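Local coordinates for phospholipase C-beta (PLC-beta) (Sepia officinalis, PDB 3QR0), which belongs to the phospholipase C-beta family, combining a PH domain, EF-hand-like regions, a TIM-barrel core that holds a calcium ion, and a C2 domain, at residues F405-F416 with P459-N470; C371-P379 with Q424-C432. All blocks are in the same frame, centred on the assembly; numbering follows the deposited sequence.

Contact 1: F405-F416 with P459-N470; sequences FKVSDYPVILSF and PYDLRKKILIKN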
loop_
_atom_site.group_PDB
_atom_site.type_symbol
_atom_site.label_atom_id
_atom_site.label_comp_id
_atom_site.label_asym_id
_atom_site.label_seq_id
_atom_site.Cartn_x
_atom_site.Cartn_y
_atom_site.Cartn_z
ATOM N N PHE A 405 9.634 13.356 -2.218
ATOM C CA PHE A 405 9.684 13.249 -0.769
ATOM C C PHE A 405 8.426 13.731 -0.047
ATOM O O PHE A 405 8.488 14.103 1.125
ATOM C CB PHE A 405 10.945 13.955 -0.257
ATOM C CG PHE A 405 12.198 13.476 -0.934
ATOM C CD1 PHE A 405 12.671 12.190 -0.703
ATOM C CD2 PHE A 405 12.866 14.276 -1.849
ATOM C CE1 PHE A 405 13.811 11.723 -1.346
ATOM C CE2 PHE A 405 14.006 13.819 -2.495
ATOM C CZ PHE A 405 14.482 12.542 -2.243
ATOM N N LYS A 406 7.283 13.688 -0.731
ATOM C CA LYS A 406 6.009 14.071 -0.116
ATOM C C LYS A 406 5.510 13.050 0.906
ATOM O O LYS A 406 4.893 13.439 1.900
ATOM C CB LYS A 406 4.914 14.327 -1.172
ATOM C CG LYS A 406 5.036 15.669 -1.859
ATOM C CD LYS A 406 3.795 16.027 -2.704
ATOM C CE LYS A 406 2.762 16.822 -1.904
ATOM N NZ LYS A 406 1.664 17.366 -2.774
ATOM N N VAL A 407 5.760 11.761 0.669
ATOM C CA VAL A 407 5.286 10.716 1.586
ATOM C C VAL A 407 6.404 9.986 2.322
ATOM O O VAL A 407 6.151 9.377 3.354
ATOM C CB VAL A 407 4.381 9.669 0.884
ATOM C CG1 VAL A 407 3.323 10.365 0.037
ATOM C CG2 VAL A 407 5.214 8.689 0.056
ATOM N N SER A 408 7.624 10.051 1.794
ATOM C CA SER A 408 8.791 9.444 2.430
ATOM C C SER A 408 9.983 10.384 2.350
ATOM O O SER A 408 10.210 11.004 1.317
ATOM C CB SER A 408 9.143 8.128 1.730
ATOM O OG SER A 408 10.372 7.600 2.204
ATOM N N ASP A 409 10.752 10.461 3.434
ATOM C CA ASP A 409 11.993 11.236 3.463
ATOM C C ASP A 409 13.193 10.450 2.941
ATOM O O ASP A 409 14.284 11.009 2.815
ATOM C CB ASP A 409 12.307 11.686 4.897
ATOM C CG ASP A 409 11.410 12.813 5.375
ATOM O OD1 ASP A 409 10.855 13.551 4.536
ATOM O OD2 ASP A 409 11.280 12.967 6.611
ATOM N N TYR A 410 13.006 9.165 2.650
ATOM C CA TYR A 410 14.142 8.270 2.380
ATOM C C TYR A 410 14.522 8.235 0.891
ATOM O O TYR A 410 13.704 8.560 0.040
ATOM C CB TYR A 410 13.881 6.901 3.038
ATOM C CG TYR A 410 14.030 7.048 4.540
ATOM C CD1 TYR A 410 15.278 6.939 5.137
ATOM C CD2 TYR A 410 12.948 7.406 5.345
ATOM C CE1 TYR A 410 15.448 7.129 6.499
ATOM C CE2 TYR A 410 13.108 7.601 6.718
ATOM C CZ TYR A 410 14.365 7.458 7.288
ATOM O OH TYR A 410 14.562 7.646 8.642
ATOM N N PRO A 411 15.784 7.890 0.579
ATOM C CA PRO A 411 16.324 8.230 -0.743
ATOM C C PRO A 411 15.634 7.580 -1.943
ATOM O O PRO A 411 15.078 6.479 -1.845
ATOM C CB PRO A 411 17.798 7.796 -0.665
ATOM C CG PRO A 411 17.895 6.891 0.509
ATOM C CD PRO A 411 16.800 7.271 1.453
ATOM N N VAL A 412 15.691 8.284 -3.067
ATOM C CA VAL A 412 15.121 7.821 -4.314
ATOM C C VAL A 412 16.262 7.443 -5.242
ATOM O O VAL A 412 17.297 8.098 -5.258
ATOM C CB VAL A 412 14.221 8.903 -4.945
ATOM C CG1 VAL A 412 13.927 8.602 -6.427
ATOM C CG2 VAL A 412 12.929 9.030 -4.146
ATOM N N ILE A 413 16.083 6.356 -5.981
ATOM C CA ILE A 413 17.062 5.919 -6.968
ATOM C C ILE A 413 16.403 5.974 -8.342
ATOM O O ILE A 413 15.328 5.410 -8.548
ATOM C CB ILE A 413 17.560 4.485 -6.672
ATOM C CG1 ILE A 413 18.275 4.433 -5.317
ATOM C CG2 ILE A 413 18.508 4.016 -7.775
ATOM C CD1 ILE A 413 18.425 3.010 -4.729
ATOM N N LEU A 414 17.034 6.675 -9.277
ATOM C CA LEU A 414 16.526 6.761 -10.639
ATOM C C LEU A 414 17.361 5.873 -11.543
ATOM O O LEU A 414 18.554 6.100 -11.722
ATOM C CB LEU A 414 16.559 8.200 -11.146
ATOM C CG LEU A 414 15.831 9.236 -10.286
ATOM C CD1 LEU A 414 15.914 10.603 -10.943
ATOM C CD2 LEU A 414 14.381 8.839 -10.052
ATOM N N SER A 415 16.719 4.851 -12.096
ATOM C CA SER A 415 17.360 3.921 -13.011
ATOM C C SER A 415 17.234 4.472 -14.428
ATOM O O SER A 415 16.144 4.471 -15.014
ATOM C CB SER A 415 16.715 2.532 -12.897
ATOM O OG SER A 415 17.291 1.618 -13.818
ATOM N N PHE A 416 18.351 4.973 -14.956
ATOM C CA PHE A 416 18.422 5.479 -16.320
ATOM C C PHE A 416 18.770 4.351 -17.288
ATOM O O PHE A 416 19.782 3.674 -17.131
ATOM C CB PHE A 416 19.480 6.580 -16.446
ATOM C CG PHE A 416 19.016 7.938 -15.986
ATOM C CD1 PHE A 416 19.012 9.015 -16.859
ATOM C CD2 PHE A 416 18.587 8.141 -14.680
ATOM C CE1 PHE A 416 18.586 10.281 -16.434
ATOM C CE2 PHE A 416 18.157 9.393 -14.250
ATOM C CZ PHE A 416 18.160 10.463 -15.128
ATOM N N PRO A 459 20.245 4.513 4.493
ATOM C CA PRO A 459 19.140 5.361 4.054
ATOM C C PRO A 459 19.046 6.660 4.866
ATOM O O PRO A 459 18.725 7.717 4.314
ATOM C CB PRO A 459 17.903 4.477 4.274
ATOM C CG PRO A 459 18.416 3.076 4.214
ATOM C CD PRO A 459 19.807 3.134 4.787
ATOM N N TYR A 460 19.353 6.573 6.158
ATOM C CA TYR A 460 19.336 7.734 7.042
ATOM C C TYR A 460 20.346 8.801 6.587
ATOM O O TYR A 460 20.044 9.996 6.602
ATOM C CB TYR A 460 19.615 7.305 8.487
ATOM C CG TYR A 460 19.347 8.389 9.504
ATOM C CD1 TYR A 460 18.051 8.646 9.949
ATOM C CD2 TYR A 460 20.380 9.160 10.015
ATOM C CE1 TYR A 460 17.797 9.648 10.881
ATOM C CE2 TYR A 460 20.135 10.161 10.953
ATOM C CZ TYR A 460 18.840 10.396 11.374
ATOM O OH TYR A 460 18.590 11.385 12.295
ATOM N N ASP A 461 21.531 8.362 6.161
ATOM C CA ASP A 461 22.554 9.283 5.655
ATOM C C ASP A 461 22.059 10.038 4.433
ATOM O O ASP A 461 22.469 11.171 4.201
ATOM C CB ASP A 461 23.833 8.538 5.244
ATOM C CG ASP A 461 24.555 7.903 6.411
ATOM O OD1 ASP A 461 24.411 8.387 7.557
ATOM O OD2 ASP A 461 25.281 6.910 6.163
ATOM N N LEU A 462 21.187 9.398 3.653
ATOM C CA LEU A 462 20.798 9.903 2.345
ATOM C C LEU A 462 19.337 10.354 2.265
ATOM O O LEU A 462 18.763 10.390 1.186
ATOM C CB LEU A 462 21.079 8.829 1.293
ATOM C CG LEU A 462 22.552 8.443 1.119
ATOM C CD1 LEU A 462 22.700 7.387 0.047
ATOM C CD2 LEU A 462 23.397 9.661 0.783
ATOM N N ARG A 463 18.751 10.729 3.399
ATOM C CA ARG A 463 17.393 11.258 3.406
ATOM C C ARG A 463 17.304 12.481 2.504
ATOM O O ARG A 463 18.222 13.302 2.468
ATOM C CB ARG A 463 16.953 11.639 4.819
ATOM C CG ARG A 463 16.576 10.462 5.696
ATOM C CD ARG A 463 16.300 10.937 7.111
ATOM N NE ARG A 463 17.508 11.516 7.691
ATOM C CZ ARG A 463 17.535 12.381 8.704
ATOM N NH1 ARG A 463 16.414 12.797 9.284
ATOM N NH2 ARG A 463 18.699 12.841 9.133
ATOM N N LYS A 464 16.200 12.577 1.765
ATOM C CA LYS A 464 15.948 13.689 0.848
ATOM C C LYS A 464 17.004 13.797 -0.253
ATOM O O LYS A 464 17.301 14.896 -0.719
ATOM C CB LYS A 464 15.843 15.013 1.622
ATOM C CG LYS A 464 14.758 15.018 2.705
ATOM C CD LYS A 464 13.496 15.712 2.246
ATOM C CE LYS A 464 13.650 17.228 2.266
ATOM N NZ LYS A 464 12.741 17.882 1.278
ATOM N N LYS A 465 17.563 12.662 -0.669
ATOM C CA LYS A 465 18.523 12.634 -1.770
ATOM C C LYS A 465 18.051 11.728 -2.905
ATOM O O LYS A 465 17.428 10.686 -2.670
ATOM C CB LYS A 465 19.905 12.183 -1.288
ATOM C CG LYS A 465 20.539 13.088 -0.229
ATOM C CD LYS A 465 20.908 14.444 -0.797
ATOM C CE LYS A 465 21.435 15.384 0.273
ATOM N NZ LYS A 465 21.505 16.767 -0.260
ATOM N N ILE A 466 18.340 12.161 -4.130
ATOM C CA ILE A 466 18.035 11.418 -5.345
ATOM C C ILE A 466 19.354 10.911 -5.909
ATOM O O ILE A 466 20.281 11.698 -6.137
ATOM C CB ILE A 466 17.332 12.314 -6.385
ATOM C CG1 ILE A 466 15.931 12.695 -5.892
ATOM C CG2 ILE A 466 17.243 11.603 -7.750
ATOM C CD1 ILE A 466 15.348 13.920 -6.580
ATOM N N LEU A 467 19.451 9.595 -6.085
ATOM C CA LEU A 467 20.647 8.968 -6.638
ATOM C C LEU A 467 20.407 8.565 -8.081
ATOM O O LEU A 467 19.307 8.123 -8.439
ATOM C CB LEU A 467 21.060 7.745 -5.817
ATOM C CG LEU A 467 21.702 8.068 -4.469
ATOM C CD1 LEU A 467 20.628 8.328 -3.434
ATOM C CD2 LEU A 467 22.624 6.933 -4.019
ATOM N N ILE A 468 21.438 8.731 -8.903
ATOM C CA ILE A 468 21.363 8.409 -10.318
ATOM C C ILE A 468 22.089 7.108 -10.596
ATOM O O ILE A 468 23.280 6.988 -10.313
ATOM C CB ILE A 468 22.014 9.497 -11.204
ATOM C CG1 ILE A 468 21.427 10.877 -10.895
ATOM C CG2 ILE A 468 21.819 9.152 -12.682
ATOM C CD1 ILE A 468 19.933 10.970 -11.087
ATOM N N LYS A 469 21.358 6.152 -11.165
ATOM C CA LYS A 469 21.922 4.896 -11.640
ATOM C C LYS A 469 22.054 4.985 -13.158
ATOM O O LYS A 469 21.057 4.977 -13.887
ATOM C CB LYS A 469 21.029 3.721 -11.234
ATOM C CG LYS A 469 21.375 2.384 -11.889
ATOM C CD LYS A 469 20.311 1.336 -11.596
ATOM C CE LYS A 469 20.351 0.186 -12.596
ATOM N NZ LYS A 469 20.093 0.622 -14.011
ATOM N N ASN A 470 23.297 5.086 -13.616
ATOM C CA ASN A 470 23.623 5.205 -15.030
ATOM C C ASN A 470 25.036 4.692 -15.237
ATOM O O ASN A 470 25.853 4.736 -14.314
ATOM C CB ASN A 470 23.520 6.666 -15.474
ATOM C CG ASN A 470 23.576 6.835 -16.985
ATOM O OD1 ASN A 470 22.541 6.900 -17.648
ATOM N ND2 ASN A 470 24.785 6.917 -17.535
HETATM O O HOH W 1 21.390 2.472 -15.584
#

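Contact 2: C371-P379 with Q424-C432; sequences CWDGKDGEP and QQKLLAQYC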
loop_
_atom_site.group_PDB
_atom_site.type_symbol
_atom_site.label_atom_id
_atom_site.label_comp_id
_atom_site.label_asym_id
_atom_site.label_seq_id
_atom_site.Cartn_x
_atom_site.Cartn_y
_atom_site.Cartn_z
ATOM N N CYS A 371 15.552 6.876 -21.661
ATOM C CA CYS A 371 15.835 8.139 -22.339
ATOM C C CYS A 371 16.273 7.933 -23.791
ATOM O O CYS A 371 17.175 7.145 -24.066
ATOM C CB CYS A 371 16.904 8.916 -21.570
ATOM S SG CYS A 371 16.507 9.109 -19.818
ATOM N N TRP A 372 15.623 8.652 -24.706
ATOM C CA TRP A 372 15.923 8.589 -26.140
ATOM C C TRP A 372 16.056 10.001 -26.722
ATOM O O TRP A 372 15.546 10.974 -26.151
ATOM C CB TRP A 372 14.815 7.820 -26.883
ATOM C CG TRP A 372 14.655 6.393 -26.416
ATOM C CD1 TRP A 372 13.933 5.959 -25.344
ATOM C CD2 TRP A 372 15.234 5.223 -27.011
ATOM N NE1 TRP A 372 14.021 4.589 -25.235
ATOM C CE2 TRP A 372 14.821 4.115 -26.242
ATOM C CE3 TRP A 372 16.060 5.006 -28.120
ATOM C CZ2 TRP A 372 15.214 2.804 -26.541
ATOM C CZ3 TRP A 372 16.452 3.702 -28.418
ATOM C CH2 TRP A 372 16.025 2.619 -27.631
ATOM N N ASP A 373 16.743 10.104 -27.858
ATOM C CA ASP A 373 16.873 11.381 -28.562
ATOM C C ASP A 373 15.512 11.809 -29.090
ATOM O O ASP A 373 14.841 11.029 -29.752
ATOM C CB ASP A 373 17.843 11.270 -29.750
ATOM C CG ASP A 373 19.307 11.236 -29.330
ATOM O OD1 ASP A 373 19.618 11.468 -28.142
ATOM O OD2 ASP A 373 20.161 10.977 -30.203
ATOM N N GLY A 374 15.106 13.038 -28.783
ATOM C CA GLY A 374 13.904 13.620 -29.374
ATOM C C GLY A 374 14.250 14.311 -30.677
ATOM O O GLY A 374 15.382 14.784 -30.857
ATOM N N LYS A 375 13.269 14.372 -31.579
ATOM C CA LYS A 375 13.467 14.902 -32.932
ATOM C C LYS A 375 13.821 16.384 -32.959
ATOM O O LYS A 375 14.472 16.841 -33.894
ATOM C CB LYS A 375 12.221 14.666 -33.802
ATOM C CG LYS A 375 12.101 13.242 -34.347
ATOM C CD LYS A 375 10.977 13.095 -35.379
ATOM C CE LYS A 375 11.220 13.945 -36.618
ATOM N NZ LYS A 375 10.335 13.563 -37.760
ATOM N N ASP A 376 13.394 17.123 -31.936
ATOM C CA ASP A 376 13.601 18.572 -31.867
ATOM C C ASP A 376 14.855 18.944 -31.060
ATOM O O ASP A 376 15.035 20.104 -30.693
ATOM C CB ASP A 376 12.359 19.224 -31.230
ATOM C CG ASP A 376 12.057 20.614 -31.785
ATOM O OD1 ASP A 376 12.741 21.073 -32.729
ATOM O OD2 ASP A 376 11.104 21.249 -31.272
ATOM N N GLY A 377 15.713 17.961 -30.784
ATOM C CA GLY A 377 16.927 18.182 -30.007
ATOM C C GLY A 377 16.751 18.042 -28.502
ATOM O O GLY A 377 17.717 18.187 -27.760
ATOM N N GLU A 378 15.528 17.755 -28.053
ATOM C CA GLU A 378 15.214 17.658 -26.626
ATOM C C GLU A 378 14.924 16.206 -26.244
ATOM O O GLU A 378 14.098 15.566 -26.886
ATOM C CB GLU A 378 14.004 18.532 -26.298
ATOM C CG GLU A 378 14.250 20.035 -26.477
ATOM C CD GLU A 378 15.242 20.612 -25.470
ATOM O OE1 GLU A 378 15.366 20.064 -24.349
ATOM O OE2 GLU A 378 15.894 21.625 -25.800
ATOM N N PRO A 379 15.590 15.684 -25.194
ATOM C CA PRO A 379 15.419 14.267 -24.873
ATOM C C PRO A 379 14.002 13.905 -24.457
ATOM O O PRO A 379 13.300 14.717 -23.847
ATOM C CB PRO A 379 16.393 14.045 -23.705
ATOM C CG PRO A 379 16.587 15.380 -23.114
ATOM C CD PRO A 379 16.523 16.335 -24.259
ATOM N N GLN A 424 22.312 15.337 -26.300
ATOM C CA GLN A 424 21.086 15.255 -25.513
ATOM C C GLN A 424 21.332 14.723 -24.095
ATOM O O GLN A 424 20.580 15.055 -23.183
ATOM C CB GLN A 424 20.005 14.486 -26.274
ATOM C CG GLN A 424 19.593 15.223 -27.573
ATOM C CD GLN A 424 18.233 14.817 -28.127
ATOM O OE1 GLN A 424 17.305 14.499 -27.383
ATOM N NE2 GLN A 424 18.107 14.849 -29.446
ATOM N N GLN A 425 22.392 13.933 -23.904
ATOM C CA GLN A 425 22.840 13.535 -22.554
ATOM C C GLN A 425 23.297 14.739 -21.725
ATOM O O GLN A 425 23.128 14.758 -20.502
ATOM C CB GLN A 425 23.974 12.499 -22.614
ATOM C CG GLN A 425 23.517 11.090 -22.963
ATOM C CD GLN A 425 24.597 10.046 -22.743
ATOM O OE1 GLN A 425 25.249 10.017 -21.698
ATOM N NE2 GLN A 425 24.783 9.173 -23.725
ATOM N N LYS A 426 23.891 15.733 -22.384
ATOM C CA LYS A 426 24.240 16.987 -21.720
ATOM C C LYS A 426 22.988 17.644 -21.161
ATOM O O LYS A 426 23.003 18.184 -20.051
ATOM C CB LYS A 426 24.946 17.944 -22.680
ATOM C CG LYS A 426 26.406 17.610 -22.910
ATOM C CD LYS A 426 26.975 18.387 -24.085
ATOM C CE LYS A 426 28.481 18.205 -24.196
ATOM N NZ LYS A 426 29.246 19.038 -23.201
ATOM N N LEU A 427 21.904 17.573 -21.932
ATOM C CA LEU A 427 20.626 18.130 -21.520
ATOM C C LEU A 427 19.992 17.316 -20.395
ATOM O O LEU A 427 19.430 17.899 -19.468
ATOM C CB LEU A 427 19.677 18.256 -22.719
ATOM C CG LEU A 427 20.172 19.220 -23.804
ATOM C CD1 LEU A 427 19.279 19.163 -25.033
ATOM C CD2 LEU A 427 20.262 20.650 -23.268
ATOM N N LEU A 428 20.089 15.986 -20.457
ATOM C CA LEU A 428 19.632 15.136 -19.350
ATOM C C LEU A 428 20.279 15.591 -18.047
ATOM O O LEU A 428 19.592 15.835 -17.057
ATOM C CB LEU A 428 19.976 13.660 -19.574
ATOM C CG LEU A 428 19.367 12.894 -20.749
ATOM C CD1 LEU A 428 19.914 11.474 -20.773
ATOM C CD2 LEU A 428 17.852 12.882 -20.699
ATOM N N ALA A 429 21.607 15.701 -18.065
ATOM C CA ALA A 429 22.378 16.110 -16.889
ATOM C C ALA A 429 21.997 17.508 -16.435
ATOM O O ALA A 429 21.830 17.754 -15.241
ATOM C CB ALA A 429 23.873 16.046 -17.181
ATOM N N GLN A 430 21.850 18.416 -17.395
ATOM C CA GLN A 430 21.465 19.794 -17.106
ATOM C C GLN A 430 20.109 19.860 -16.409
ATOM O O GLN A 430 19.967 20.538 -15.391
ATOM C CB GLN A 430 21.426 20.622 -18.393
ATOM C CG GLN A 430 21.051 22.076 -18.177
ATOM C CD GLN A 430 20.960 22.857 -19.475
ATOM O OE1 GLN A 430 21.679 22.584 -20.438
ATOM N NE2 GLN A 430 20.073 23.843 -19.501
ATOM N N TYR A 431 19.121 19.149 -16.949
ATOM C CA TYR A 431 17.763 19.186 -16.392
ATOM C C TYR A 431 17.660 18.479 -15.041
ATOM O O TYR A 431 16.855 18.878 -14.199
ATOM C CB TYR A 431 16.729 18.634 -17.383
ATOM C CG TYR A 431 16.676 19.365 -18.716
ATOM C CD1 TYR A 431 16.789 20.754 -18.785
ATOM C CD2 TYR A 431 16.504 18.665 -19.903
ATOM C CE1 TYR A 431 16.746 21.415 -20.001
ATOM C CE2 TYR A 431 16.452 19.314 -21.122
ATOM C CZ TYR A 431 16.574 20.688 -21.168
ATOM O OH TYR A 431 16.532 21.338 -22.380
ATOM N N CYS A 432 18.469 17.439 -14.829
ATOM C CA CYS A 432 18.577 16.827 -13.501
ATOM C C CYS A 432 19.058 17.867 -12.497
ATOM O O CYS A 432 18.477 18.019 -11.426
ATOM C CB CYS A 432 19.548 15.645 -13.495
ATOM S SG CYS A 432 18.893 14.138 -14.239
#

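Contact 1: F405-F416 with P459-N470
Strands 412-416 and 466-469 run parallel, their axes 4.6 Å apart and inclined by 24°, with Val412 beside Ile466 and Ser415 beside Lys469. Backbone bonds pass back and forth from Val412 N to Lys465 O as far as Phe416 N to Lys469 O; the straightest, Leu467 N to Val412 O, has an N-H...O angle of 175°. Ahead of the strands the two loops pair as well, Lys464 N donating to Asp409 O over 2.7 Å. There CA of Lys464 sits over the centre of the Phe405 ring, 3.6 Å from the centroid, a CH-pi contact, while Arg463 CG covers a Tyr410 face nearer its rim. On one sheet face Leu414 CD1 meets Ile466 CG2 at 3.6 Å. On the other, Lys469 leaves the backbone with CG anti to N and turns at its last torsion (chi4 -61°), which brings NZ to Ser415 OG at 3.0 Å. A water accepts from the same NZ and donates to the carbonyl oxygen of Lys469. With the side chain of Ser415 about 7 Å from the calcium ion, Lys469 NZ, in a buried residue, is bonded to a hydroxyl and a water at the metal end of the barrel strands.

Contact 2: C371-P379 with Q424-C432
Gln424, near the start of helix 422-436, reaches into the beta-turn loop that leaves strand 366-372 of the TIM-barrel, where the type I turn Gly374-Gly377 presents its backbone. Its chain, extended beyond CG, carries the amide to Gly374, which it grips at both backbone polar atoms: OE1 accepts from Gly374 N at 3.0 Å, and NE2 donates to Gly374 O at 3.1 Å. The second bond lies in the carbonyl plane on a lone pair and close to the plane of the amide; the first arrives 15° out of the plane of the amide carbonyl. Gly374 O also accepts from Gly377 N, so the glutamine and the turn's own closing bond share one oxygen. The Asp373 carboxylate stacks on the amide, the planes 27° apart, and its OD1 is bound by Ser421 N. Together these contacts fix the rotation of the amide.

One turn on, Leu427 lays CD1 against Gly377 O and CB against the Pro379 ring. Leu428 then sends its two methyls to different residues, CD2 to Pro379 CB at 3.5 Å and CD1 to Cys371 CB at 4.0 Å, joining loop and strand to the helix; Phe393 of helix 393-403 packs on all three of these residues. Tyr431, a further turn along, brings its ring edge to Pro379 CD. Its hydroxyl meets Glu378, whose chain bends at chi2 (-68°) to turn the carboxylate back toward the helix: OH donates to the syn lone pair of OE1 across 2.6 Å.

In the fold
Along the chain, strand 366-372 comes first, and 371-379 then leaves it as a loop. Helix 393-403 and the loop from 405 lead into strand 412-418, followed by helix 422-436 and, after a further connection, strand 466-469. Contact 2 closes the excursion from 379 to 424, and contact 1 the one from 416 to 459. Their segments alternate, so the closures cross rather than nest. Strand 412-418 lies between 366-372 and 466-469 in one sheet, making contact 1 a strand-to-strand join and contact 2 a join of the strand end and its loop to the helix. Their centres are 22 Å apart, yet Phe416 bridges them: CZ lies 3.9 Å from Cys432 SG, while CD1 packs against Cys371 SG.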